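PDB 1OG6: oxidoreductase YdhF from Escherichia coli, which probably works as an NADPH-dependent oxidoreductase of the aldo-keto reductase family, binding its cofactor in an alpha/beta barrel. Local coordinates for residues 15-20 / 259-264; 46-51 / 79-84; 37-42 / 72-77. All blocks are in the same frame, centred on the assembly; numbering follows the deposited sequence.

In the fold
Near the N terminus, strand 13-20 pairs in interaction 1 with strand 258-261, far along the chain, closing a loop of 238 residues and joining the two ends of the barrel sheet. Interactions 2 and 3 are both nested inside that loop and cross each other, their segments alternating as 37-42, 46-51, 72-77 and 79-84. Interaction 2 pairs strand 48-50 with strand 79-87, and interaction 3 packs helix 31-42 against the loop that leads from helix 60-69 into strand 79-87. Strand 48-50 also lies beside strand 13-20, where M19 probably hydrogen-bonds to T48 and D50, which makes interactions 1 and 2 continuous; both touch NADP.

Interaction 1. Residues 15-20 / 259-264; sequences SRFVMG and PIIGSG. With NAP (NADP nicotinamide-adenine-dinucleotide phosphate), chain F.
The ring of F17 lies against the pyrrolidine of P259, whose CG sits over one ring face 3.5 Å from the centroid and 21° off the normal, a CH-pi contact. With CG of F17 set anti to its carbonyl carbon (chi1 -89°), the ring also reaches I261, whose CD1 comes obliquely to within 3.6 Å of F17 CD2. M19 lies on the same face of the sheet as I261; its chain bends at chi2 and brings CE to 4.0 Å from I261 CG2. On the opposite face V18 CB meets I260 CG1, also at 4.0 Å. Between these layers the parallel ladder is backbone-bonded: V18 N to P259 O, I261 N to V18 O (2.9 Å) and G20 N to I261 O. Beyond it the cofactor takes over. S263 OG, 2.6 Å from O1X, and G264 N, 2.8 Å from the same atom, grip the 2'-phosphate of NADP, while G20 CA and G262 CA lie against the dinucleotide. This pairing closes the TIM barrel, joining its first parallel strand to its last. V269 of helix 266-274 packs on M19 and I261, helix 242-251 covers F17 and P259 through N247 and L251, and strand 48-50 flanks strand 13-20 on its other edge.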
loop_
_atom_site.group_PDB
_atom_site.type_symbol
_atom_site.label_atom_id
_atom_site.label_comp_id
_atom_site.label_asym_id
_atom_site.label_seq_id
_atom_site.Cartn_x
_atom_site.Cartn_y
_atom_site.Cartn_z
ATOM N N SER C 15 9.056 -12.664 26.654
ATOM C CA SER C 15 9.900 -13.835 26.479
ATOM C C SER C 15 9.700 -14.182 25.014
ATOM O O SER C 15 8.574 -14.237 24.570
ATOM C CB SER C 15 9.405 -14.975 27.361
ATOM O OG SER C 15 8.142 -15.421 26.923
ATOM N N ARG C 16 10.772 -14.419 24.267
ATOM C CA ARG C 16 10.643 -14.710 22.842
ATOM C C ARG C 16 9.548 -15.689 22.421
ATOM O O ARG C 16 9.043 -15.595 21.306
ATOM C CB ARG C 16 11.974 -15.161 22.262
ATOM C CG ARG C 16 11.973 -15.142 20.757
ATOM C CD ARG C 16 13.374 -15.118 20.188
ATOM N NE ARG C 16 13.329 -14.969 18.738
ATOM C CZ ARG C 16 12.720 -13.967 18.110
ATOM N NH1 ARG C 16 12.726 -13.908 16.781
ATOM N NH2 ARG C 16 12.110 -13.023 18.812
ATOM N N PHE C 17 9.200 -16.645 23.278
ATOM C CA PHE C 17 8.110 -17.571 22.960
ATOM C C PHE C 17 7.003 -17.214 23.941
ATOM O O PHE C 17 7.215 -17.223 25.155
ATOM C CB PHE C 17 8.502 -19.041 23.157
ATOM C CG PHE C 17 9.122 -19.690 21.939
ATOM C CD1 PHE C 17 10.486 -19.575 21.677
ATOM C CD2 PHE C 17 8.349 -20.435 21.063
ATOM C CE1 PHE C 17 11.066 -20.198 20.558
ATOM C CE2 PHE C 17 8.928 -21.057 19.942
ATOM C CZ PHE C 17 10.285 -20.934 19.698
ATOM N N VAL C 18 5.837 -16.870 23.399
ATOM C CA VAL C 18 4.664 -16.496 24.179
ATOM C C VAL C 18 3.782 -17.740 24.320
ATOM O O VAL C 18 3.698 -18.539 23.395
ATOM C CB VAL C 18 3.865 -15.399 23.445
ATOM C CG1 VAL C 18 2.668 -15.004 24.244
ATOM C CG2 VAL C 18 4.739 -14.200 23.182
ATOM N N MET C 19 3.129 -17.910 25.465
ATOM C CA MET C 19 2.259 -19.062 25.679
ATOM C C MET C 19 0.811 -18.619 25.466
ATOM O O MET C 19 0.326 -17.733 26.158
ATOM C CB MET C 19 2.446 -19.597 27.094
ATOM C CG MET C 19 2.615 -21.099 27.172
ATOM S SD MET C 19 1.222 -21.967 26.449
ATOM C CE MET C 19 1.900 -23.540 26.140
ATOM N N GLY C 20 0.115 -19.233 24.516
ATOM C CA GLY C 20 -1.253 -18.826 24.242
ATOM C C GLY C 20 -2.343 -19.690 24.834
ATOM O O GLY C 20 -2.335 -20.913 24.684
ATOM N N PRO C 259 6.992 -16.256 18.450
ATOM C CA PRO C 259 6.041 -17.347 18.217
ATOM C C PRO C 259 5.179 -17.715 19.416
ATOM O O PRO C 259 5.681 -17.902 20.512
ATOM C CB PRO C 259 6.936 -18.490 17.750
ATOM C CG PRO C 259 8.212 -18.208 18.419
ATOM C CD PRO C 259 8.375 -16.725 18.273
ATOM N N ILE C 260 3.871 -17.807 19.190
ATOM C CA ILE C 260 2.925 -18.151 20.244
ATOM C C ILE C 260 2.589 -19.637 20.194
ATOM O O ILE C 260 2.079 -20.155 19.196
ATOM C CB ILE C 260 1.600 -17.348 20.124
ATOM C CG1 ILE C 260 1.889 -15.854 19.982
ATOM C CG2 ILE C 260 0.760 -17.561 21.364
ATOM C CD1 ILE C 260 0.647 -15.011 19.815
ATOM N N ILE C 261 2.883 -20.316 21.289
ATOM C CA ILE C 261 2.633 -21.736 21.399
ATOM C C ILE C 261 1.172 -21.935 21.796
ATOM O O ILE C 261 0.671 -21.269 22.697
ATOM C CB ILE C 261 3.600 -22.356 22.438
ATOM C CG1 ILE C 261 5.040 -21.978 22.077
ATOM C CG2 ILE C 261 3.463 -23.864 22.450
ATOM C CD1 ILE C 261 6.092 -22.436 23.051
ATOM N N GLY C 262 0.484 -22.838 21.103
ATOM C CA GLY C 262 -0.918 -23.086 21.393
ATOM C C GLY C 262 -1.224 -24.469 21.932
ATOM O O GLY C 262 -2.372 -24.770 22.250
ATOM N N SER C 263 -0.197 -25.305 22.047
ATOM C CA SER C 263 -0.355 -26.667 22.550
ATOM C C SER C 263 -0.666 -26.736 24.040
ATOM O O SER C 263 -0.169 -25.930 24.830
ATOM C CB SER C 263 0.905 -27.474 22.276
ATOM O OG SER C 263 0.807 -28.754 22.866
ATOM N N GLY C 264 -1.483 -27.719 24.415
ATOM C CA GLY C 264 -1.861 -27.897 25.809
ATOM C C GLY C 264 -1.047 -28.960 26.531
ATOM O O GLY C 264 -1.303 -29.280 27.699
HETATM P PA NAP F . -0.757 -23.166 16.522
HETATM O O1A NAP F . -0.829 -23.370 15.128
HETATM O O2A NAP F . 0.498 -22.861 17.311
HETATM O O5B NAP F . -1.403 -24.423 17.283
HETATM C C5B NAP F . -1.005 -25.739 16.844
HETATM C C4B NAP F . -2.224 -26.654 17.208
HETATM O O4B NAP F . -1.787 -27.977 16.710
HETATM C C3B NAP F . -2.447 -26.884 18.725
HETATM O O3B NAP F . -3.857 -26.833 18.912
HETATM C C2B NAP F . -1.903 -28.259 19.058
HETATM O O2B NAP F . -2.767 -29.031 19.887
HETATM C C1B NAP F . -1.706 -28.975 17.689
HETATM N N9A NAP F . -0.407 -29.627 17.644
HETATM C C8A NAP F . 0.845 -29.211 18.059
HETATM N N7A NAP F . 1.808 -30.091 17.853
HETATM C C5A NAP F . 1.137 -31.155 17.262
HETATM C C6A NAP F . 1.628 -32.393 16.812
HETATM N N6A NAP F . 2.902 -32.829 16.860
HETATM N N1A NAP F . 0.696 -33.284 16.249
HETATM N N3A NAP F . -1.174 -31.727 16.581
HETATM C C4A NAP F . -0.236 -30.867 17.133
HETATM O O3 NAP F . -1.742 -21.977 16.897
HETATM P PN NAP F . -3.237 -21.957 17.391
HETATM O O1N NAP F . -4.342 -21.519 16.530
HETATM O O2N NAP F . -3.310 -21.958 18.884
HETATM O O5D NAP F . -3.040 -20.347 17.432
HETATM C C5D NAP F . -1.833 -19.675 17.968
HETATM C C4D NAP F . -2.166 -18.772 19.146
HETATM O O4D NAP F . -2.406 -17.394 18.757
HETATM C C3D NAP F . -3.370 -19.179 20.069
HETATM O O3D NAP F . -2.936 -19.912 21.221
HETATM O O2D NAP F . -3.861 -17.404 21.749
HETATM C C1D NAP F . -3.583 -16.856 19.437
HETATM N N1N NAP F . -4.578 -16.396 18.397
HETATM C C2N NAP F . -4.688 -15.028 18.034
HETATM C C3N NAP F . -5.644 -14.654 17.090
HETATM C C7N NAP F . -5.760 -13.173 16.701
HETATM O O7N NAP F . -6.602 -12.899 15.886
HETATM N N7N NAP F . -4.984 -12.266 17.230
HETATM C C4N NAP F . -6.536 -15.641 16.468
HETATM C C5N NAP F . -6.393 -17.006 16.854
HETATM C C6N NAP F . -5.422 -17.409 17.818
HETATM P P2B NAP F . -2.252 -30.027 21.055
HETATM O O1X NAP F . -1.579 -29.661 22.374
HETATM O O2X NAP F . -3.003 -31.331 20.917
HETATM O O3X NAP F . -3.410 -29.348 21.754
#

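Interaction 2. Residues 46-51 / 79-84; sequences VTTVDH and EIVSKC. With NAP (NADP nicotinamide-adenine-dinucleotide phosphate), chain F.
E79 OE2 is gripped by two hydroxyls: T47 OG1 gives its hydrogen bond to the syn lone pair at 2.9 Å, and T48 OG1 comes from above the carboxylate plane, 64° out of it, at 3.1 Å. A bend at chi2 (88°) brings the carboxylate to T47 and T48, while OE1 forms a salt bridge with R4 and T48 OG1 also meets S15 N. With a valine here, T47 and T48 would probably lose their shared acceptor and R4 its negative mate. Next to this cluster the strands run parallel, 21° apart, as neighbouring staves of the TIM barrel; V49 N bonds almost straight to E79 O (2.8 Å), and V81 N returns to V49 O. V49 CG2 and I80 CG1 lie side by side, 3.9 Å apart. Toward the C-terminal ends the pairing enters the cofactor pocket, where D50, K83, Y55 and H128 probably correspond to the Asp-Tyr-Lys-His set of aldo-keto reductases, Y55 being the probable proton donor. K83 NZ crosses to D50 OD2 in a salt bridge of 3.2 Å. That same OD2 accepts the ribose hydroxyl O2D of NADP at 2.9 Å, and K83 CE lies 3.8 Å from the nicotinamide amide nitrogen N7N.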
loop_
_atom_site.group_PDB
_atom_site.type_symbol
_atom_site.label_atom_id
_atom_site.label_comp_id
_atom_site.label_asym_id
_atom_site.label_seq_id
_atom_site.Cartn_x
_atom_site.Cartn_y
_atom_site.Cartn_z
ATOM N N VAL C 46 9.266 -19.215 29.328
ATOM C CA VAL C 46 8.036 -18.696 28.724
ATOM C C VAL C 46 7.234 -17.969 29.791
ATOM O O VAL C 46 6.456 -18.581 30.517
ATOM C CB VAL C 46 7.158 -19.823 28.173
ATOM C CG1 VAL C 46 5.956 -19.234 27.463
ATOM C CG2 VAL C 46 7.962 -20.700 27.244
ATOM N N THR C 47 7.410 -16.660 29.880
ATOM C CA THR C 47 6.716 -15.892 30.893
ATOM C C THR C 47 5.550 -15.080 30.352
ATOM O O THR C 47 4.659 -14.691 31.107
ATOM C CB THR C 47 7.689 -14.950 31.603
ATOM O OG1 THR C 47 8.307 -14.096 30.635
ATOM C CG2 THR C 47 8.763 -15.746 32.334
ATOM N N THR C 48 5.555 -14.819 29.049
ATOM C CA THR C 48 4.488 -14.042 28.438
ATOM C C THR C 48 3.332 -14.959 28.105
ATOM O O THR C 48 3.522 -15.973 27.445
ATOM C CB THR C 48 4.955 -13.386 27.140
ATOM O OG1 THR C 48 6.240 -12.804 27.347
ATOM C CG2 THR C 48 3.990 -12.301 26.707
ATOM N N VAL C 49 2.136 -14.619 28.573
ATOM C CA VAL C 49 0.967 -15.428 28.271
ATOM C C VAL C 49 -0.019 -14.597 27.459
ATOM O O VAL C 49 -0.267 -13.428 27.760
ATOM C CB VAL C 49 0.277 -15.960 29.546
ATOM C CG1 VAL C 49 1.269 -16.761 30.372
ATOM C CG2 VAL C 49 -0.319 -14.816 30.333
ATOM N N ASP C 50 -0.564 -15.216 26.417
ATOM C CA ASP C 50 -1.505 -14.567 25.519
ATOM C C ASP C 50 -2.951 -14.901 25.870
ATOM O O ASP C 50 -3.280 -16.054 26.134
ATOM C CB ASP C 50 -1.213 -15.005 24.089
ATOM C CG ASP C 50 -1.959 -14.189 23.069
ATOM O OD1 ASP C 50 -1.687 -12.974 22.977
ATOM O OD2 ASP C 50 -2.814 -14.766 22.363
ATOM N N HIS C 51 -3.804 -13.881 25.860
ATOM C CA HIS C 51 -5.220 -14.026 26.166
ATOM C C HIS C 51 -6.032 -13.077 25.319
ATOM O O HIS C 51 -5.476 -12.277 24.574
ATOM C CB HIS C 51 -5.478 -13.695 27.625
ATOM C CG HIS C 51 -5.252 -14.842 28.546
ATOM N ND1 HIS C 51 -6.059 -15.958 28.546
ATOM C CD2 HIS C 51 -4.300 -15.061 29.479
ATOM C CE1 HIS C 51 -5.612 -16.817 29.442
ATOM N NE2 HIS C 51 -4.546 -16.296 30.021
ATOM N N GLU C 79 3.890 -11.943 32.033
ATOM C CA GLU C 79 3.362 -10.763 31.381
ATOM C C GLU C 79 2.040 -11.231 30.802
ATOM O O GLU C 79 1.985 -12.262 30.136
ATOM C CB GLU C 79 4.277 -10.288 30.250
ATOM C CG GLU C 79 5.676 -9.907 30.679
ATOM C CD GLU C 79 6.630 -11.082 30.685
ATOM O OE1 GLU C 79 7.816 -10.892 31.019
ATOM O OE2 GLU C 79 6.196 -12.200 30.350
ATOM N N ILE C 80 0.969 -10.496 31.066
ATOM C CA ILE C 80 -0.328 -10.875 30.546
ATOM C C ILE C 80 -0.682 -9.992 29.359
ATOM O O ILE C 80 -0.574 -8.765 29.412
ATOM C CB ILE C 80 -1.407 -10.796 31.649
ATOM C CG1 ILE C 80 -1.081 -11.815 32.740
ATOM C CG2 ILE C 80 -2.769 -11.100 31.087
ATOM C CD1 ILE C 80 -2.129 -11.948 33.806
ATOM N N VAL C 81 -1.066 -10.643 28.269
ATOM C CA VAL C 81 -1.448 -9.963 27.042
ATOM C C VAL C 81 -2.898 -10.327 26.774
ATOM O O VAL C 81 -3.288 -11.486 26.896
ATOM C CB VAL C 81 -0.593 -10.444 25.842
ATOM C CG1 VAL C 81 -1.091 -9.813 24.567
ATOM C CG2 VAL C 81 0.855 -10.102 26.058
ATOM N N SER C 82 -3.709 -9.345 26.422
ATOM C CA SER C 82 -5.096 -9.635 26.139
ATOM C C SER C 82 -5.575 -8.672 25.080
ATOM O O SER C 82 -4.889 -7.705 24.751
ATOM C CB SER C 82 -5.944 -9.503 27.403
ATOM O OG SER C 82 -7.187 -10.162 27.243
ATOM N N LYS C 83 -6.762 -8.933 24.545
ATOM C CA LYS C 83 -7.314 -8.100 23.492
ATOM C C LYS C 83 -8.761 -7.790 23.790
ATOM O O LYS C 83 -9.308 -8.233 24.796
ATOM C CB LYS C 83 -7.218 -8.842 22.166
ATOM C CG LYS C 83 -5.973 -9.704 22.065
ATOM C CD LYS C 83 -6.027 -10.651 20.893
ATOM C CE LYS C 83 -4.920 -11.675 21.000
ATOM N NZ LYS C 83 -5.128 -12.584 22.152
ATOM N N CYS C 84 -9.372 -7.020 22.901
ATOM C CA CYS C 84 -10.772 -6.642 23.022
ATOM C C CYS C 84 -11.109 -5.904 21.741
ATOM O O CYS C 84 -10.230 -5.295 21.133
ATOM C CB CYS C 84 -10.984 -5.706 24.216
ATOM S SG CYS C 84 -10.564 -3.973 23.889
HETATM P PA NAP F . -0.757 -23.166 16.522
HETATM O O1A NAP F . -0.829 -23.370 15.128
HETATM O O2A NAP F . 0.498 -22.861 17.311
HETATM O O5B NAP F . -1.403 -24.423 17.283
HETATM C C5B NAP F . -1.005 -25.739 16.844
HETATM C C4B NAP F . -2.224 -26.654 17.208
HETATM O O4B NAP F . -1.787 -27.977 16.710
HETATM C C3B NAP F . -2.447 -26.884 18.725
HETATM O O3B NAP F . -3.857 -26.833 18.912
HETATM C C2B NAP F . -1.903 -28.259 19.058
HETATM O O2B NAP F . -2.767 -29.031 19.887
HETATM C C1B NAP F . -1.706 -28.975 17.689
HETATM N N9A NAP F . -0.407 -29.627 17.644
HETATM C C8A NAP F . 0.845 -29.211 18.059
HETATM N N7A NAP F . 1.808 -30.091 17.853
HETATM C C5A NAP F . 1.137 -31.155 17.262
HETATM C C6A NAP F . 1.628 -32.393 16.812
HETATM N N6A NAP F . 2.902 -32.829 16.860
HETATM N N1A NAP F . 0.696 -33.284 16.249
HETATM N N3A NAP F . -1.174 -31.727 16.581
HETATM C C4A NAP F . -0.236 -30.867 17.133
HETATM O O3 NAP F . -1.742 -21.977 16.897
HETATM P PN NAP F . -3.237 -21.957 17.391
HETATM O O1N NAP F . -4.342 -21.519 16.530
HETATM O O2N NAP F . -3.310 -21.958 18.884
HETATM O O5D NAP F . -3.040 -20.347 17.432
HETATM C C5D NAP F . -1.833 -19.675 17.968
HETATM C C4D NAP F . -2.166 -18.772 19.146
HETATM O O4D NAP F . -2.406 -17.394 18.757
HETATM C C3D NAP F . -3.370 -19.179 20.069
HETATM O O3D NAP F . -2.936 -19.912 21.221
HETATM O O2D NAP F . -3.861 -17.404 21.749
HETATM C C1D NAP F . -3.583 -16.856 19.437
HETATM N N1N NAP F . -4.578 -16.396 18.397
HETATM C C2N NAP F . -4.688 -15.028 18.034
HETATM C C3N NAP F . -5.644 -14.654 17.090
HETATM C C7N NAP F . -5.760 -13.173 16.701
HETATM O O7N NAP F . -6.602 -12.899 15.886
HETATM N N7N NAP F . -4.984 -12.266 17.230
HETATM C C4N NAP F . -6.536 -15.641 16.468
HETATM C C5N NAP F . -6.393 -17.006 16.854
HETATM C C6N NAP F . -5.422 -17.409 17.818
HETATM P P2B NAP F . -2.252 -30.027 21.055
HETATM O O1X NAP F . -1.579 -29.661 22.374
HETATM O O2X NAP F . -3.003 -31.331 20.917
HETATM O O3X NAP F . -3.410 -29.348 21.754
#

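Interaction 3. Residues 37-42 / 72-77; sequences FIEEHL and PHLRER
L74 divides its two methyls between successive residues of helix 31-42: CD1 meets CG2 of I38 at 3.7 Å, and CD2 approaches CG of E39 at 4.1 Å. Its CG stands anti to the carbonyl carbon (chi1 -60°) and the chain then runs on extended, which carries the fork across to the helix. The I38 side chain meets it at a slant, whereas that of E39 passes at about a right angle. One turn further along, L42 and R77 also cross nearly perpendicularly. The CD2 methyl of L42 is 4.0 Å from both CB and the backbone O of R77; the closer approach of L42 CD1 to the guanidinium is doubtful. At the outer margin L74 CD2 also touches one face of the H73 ring, and E39 OE2 stays 4.3 Å from H73 NE2 without bonding to it.

The next shell packs against both partners. F64 and A67 of helix 60-69 pack on I38, and L68 of the same helix on L74, so that the small apolar cluster is shared by three elements of the barrel's outer layer. Within 72-77, R77 N bonds to L74 O across a turn, and R75, whose CB points away from helix 31-42, bonds to D123, T119 and H121. D43 makes a long, weak ion pair with R77 NH2.

No hydrogen bond joins the two segments, so their cohesion rests on aliphatic packing. The charged groups lie near one another without bonding: E39 OE1 and R77 NH1, 5.8 Å apart, probably add at most a loose electrostatic attraction, and the contact depends chiefly on the methyls of I38, L42 and L74.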
loop_
_atom_site.group_PDB
_atom_site.type_symbol
_atom_site.label_atom_id
_atom_site.label_comp_id
_atom_site.label_asym_id
_atom_site.label_seq_id
_atom_site.Cartn_x
_atom_site.Cartn_y
_atom_site.Cartn_z
ATOM N N PHE C 37 0.843 -26.480 35.134
ATOM C CA PHE C 37 1.261 -26.230 33.754
ATOM C C PHE C 37 1.869 -24.832 33.655
ATOM O O PHE C 37 2.935 -24.641 33.075
ATOM C CB PHE C 37 0.043 -26.332 32.826
ATOM C CG PHE C 37 0.329 -25.989 31.387
ATOM C CD1 PHE C 37 1.147 -26.798 30.609
ATOM C CD2 PHE C 37 -0.247 -24.865 30.799
ATOM C CE1 PHE C 37 1.382 -26.496 29.267
ATOM C CE2 PHE C 37 -0.018 -24.555 29.458
ATOM C CZ PHE C 37 0.796 -25.372 28.693
ATOM N N ILE C 38 1.168 -23.863 34.231
ATOM C CA ILE C 38 1.607 -22.482 34.237
ATOM C C ILE C 38 2.961 -22.360 34.912
ATOM O O ILE C 38 3.693 -21.411 34.663
ATOM C CB ILE C 38 0.594 -21.600 34.972
ATOM C CG1 ILE C 38 -0.682 -21.504 34.144
ATOM C CG2 ILE C 38 1.172 -20.222 35.229
ATOM C CD1 ILE C 38 -1.789 -20.789 34.835
ATOM N N GLU C 39 3.295 -23.314 35.771
ATOM C CA GLU C 39 4.586 -23.283 36.451
ATOM C C GLU C 39 5.652 -23.882 35.555
ATOM O O GLU C 39 6.621 -23.215 35.183
ATOM C CB GLU C 39 4.534 -24.075 37.752
ATOM C CG GLU C 39 3.985 -23.304 38.922
ATOM C CD GLU C 39 4.019 -24.118 40.192
ATOM O OE1 GLU C 39 5.067 -24.752 40.448
ATOM O OE2 GLU C 39 3.008 -24.117 40.932
ATOM N N GLU C 40 5.462 -25.152 35.216
ATOM C CA GLU C 40 6.399 -25.860 34.365
ATOM C C GLU C 40 6.811 -25.006 33.183
ATOM O O GLU C 40 7.997 -24.872 32.896
ATOM C CB GLU C 40 5.780 -27.170 33.872
ATOM C CG GLU C 40 5.672 -28.228 34.956
ATOM C CD GLU C 40 4.967 -29.485 34.490
ATOM O OE1 GLU C 40 3.737 -29.442 34.284
ATOM O OE2 GLU C 40 5.644 -30.521 34.327
ATOM N N HIS C 41 5.833 -24.398 32.518
ATOM C CA HIS C 41 6.138 -23.597 31.351
ATOM C C HIS C 41 6.860 -22.282 31.600
ATOM O O HIS C 41 7.715 -21.906 30.806
ATOM C CB HIS C 41 4.874 -23.415 30.491
ATOM C CG HIS C 41 4.135 -22.126 30.699
ATOM N ND1 HIS C 41 4.726 -20.890 30.545
ATOM C CD2 HIS C 41 2.821 -21.887 30.918
ATOM C CE1 HIS C 41 3.806 -19.949 30.655
ATOM N NE2 HIS C 41 2.642 -20.527 30.881
ATOM N N LEU C 42 6.559 -21.571 32.680
ATOM C CA LEU C 42 7.297 -20.331 32.895
ATOM C C LEU C 42 8.608 -20.609 33.630
ATOM O O LEU C 42 9.292 -19.697 34.087
ATOM C CB LEU C 42 6.445 -19.257 33.611
ATOM C CG LEU C 42 5.616 -19.479 34.872
ATOM C CD1 LEU C 42 6.506 -19.935 35.995
ATOM C CD2 LEU C 42 4.902 -18.189 35.246
ATOM N N PRO C 72 -1.199 -17.296 43.774
ATOM C CA PRO C 72 -0.901 -15.872 43.604
ATOM C C PRO C 72 0.569 -15.479 43.507
ATOM O O PRO C 72 0.882 -14.324 43.212
ATOM C CB PRO C 72 -1.603 -15.240 44.801
ATOM C CG PRO C 72 -1.422 -16.282 45.858
ATOM C CD PRO C 72 -1.731 -17.564 45.123
ATOM N N HIS C 73 1.473 -16.419 43.755
ATOM C CA HIS C 73 2.892 -16.101 43.666
ATOM C C HIS C 73 3.340 -16.103 42.209
ATOM O O HIS C 73 4.513 -15.867 41.903
ATOM C CB HIS C 73 3.724 -17.108 44.467
ATOM C CG HIS C 73 3.471 -18.538 44.102
ATOM N ND1 HIS C 73 2.267 -19.167 44.342
ATOM C CD2 HIS C 73 4.278 -19.472 43.543
ATOM C CE1 HIS C 73 2.346 -20.427 43.948
ATOM N NE2 HIS C 73 3.555 -20.638 43.460
ATOM N N LEU C 74 2.387 -16.343 41.314
ATOM C CA LEU C 74 2.663 -16.408 39.889
ATOM C C LEU C 74 2.643 -15.084 39.136
ATOM O O LEU C 74 3.592 -14.771 38.428
ATOM C CB LEU C 74 1.689 -17.379 39.219
ATOM C CG LEU C 74 1.711 -18.829 39.704
ATOM C CD1 LEU C 74 0.786 -19.658 38.827
ATOM C CD2 LEU C 74 3.131 -19.388 39.662
ATOM N N ARG C 75 1.582 -14.301 39.287
ATOM C CA ARG C 75 1.475 -13.040 38.558
ATOM C C ARG C 75 2.772 -12.280 38.285
ATOM O O ARG C 75 3.054 -11.956 37.136
ATOM C CB ARG C 75 0.492 -12.087 39.242
ATOM C CG ARG C 75 0.232 -10.788 38.445
ATOM C CD ARG C 75 -0.529 -11.038 37.131
ATOM N NE ARG C 75 -0.625 -9.843 36.289
ATOM C CZ ARG C 75 0.329 -9.410 35.465
ATOM N NH1 ARG C 75 0.144 -8.308 34.749
ATOM N NH2 ARG C 75 1.465 -10.085 35.342
ATOM N N GLU C 76 3.560 -11.989 39.315
ATOM C CA GLU C 76 4.797 -11.235 39.099
ATOM C C GLU C 76 5.755 -11.906 38.120
ATOM O O GLU C 76 6.600 -11.251 37.511
ATOM C CB GLU C 76 5.551 -11.004 40.414
ATOM C CG GLU C 76 4.709 -10.976 41.669
ATOM C CD GLU C 76 4.596 -12.345 42.314
ATOM O OE1 GLU C 76 5.650 -12.972 42.567
ATOM O OE2 GLU C 76 3.454 -12.787 42.573
ATOM N N ARG C 77 5.621 -13.214 37.967
ATOM C CA ARG C 77 6.500 -13.969 37.089
ATOM C C ARG C 77 6.107 -14.014 35.622
ATOM O O ARG C 77 6.753 -14.700 34.834
ATOM C CB ARG C 77 6.617 -15.401 37.598
ATOM C CG ARG C 77 7.145 -15.512 39.004
ATOM C CD ARG C 77 7.338 -16.967 39.344
ATOM N NE ARG C 77 8.263 -17.604 38.414
ATOM C CZ ARG C 77 8.410 -18.918 38.294
ATOM N NH1 ARG C 77 7.687 -19.741 39.044
ATOM N NH2 ARG C 77 9.284 -19.411 37.425
#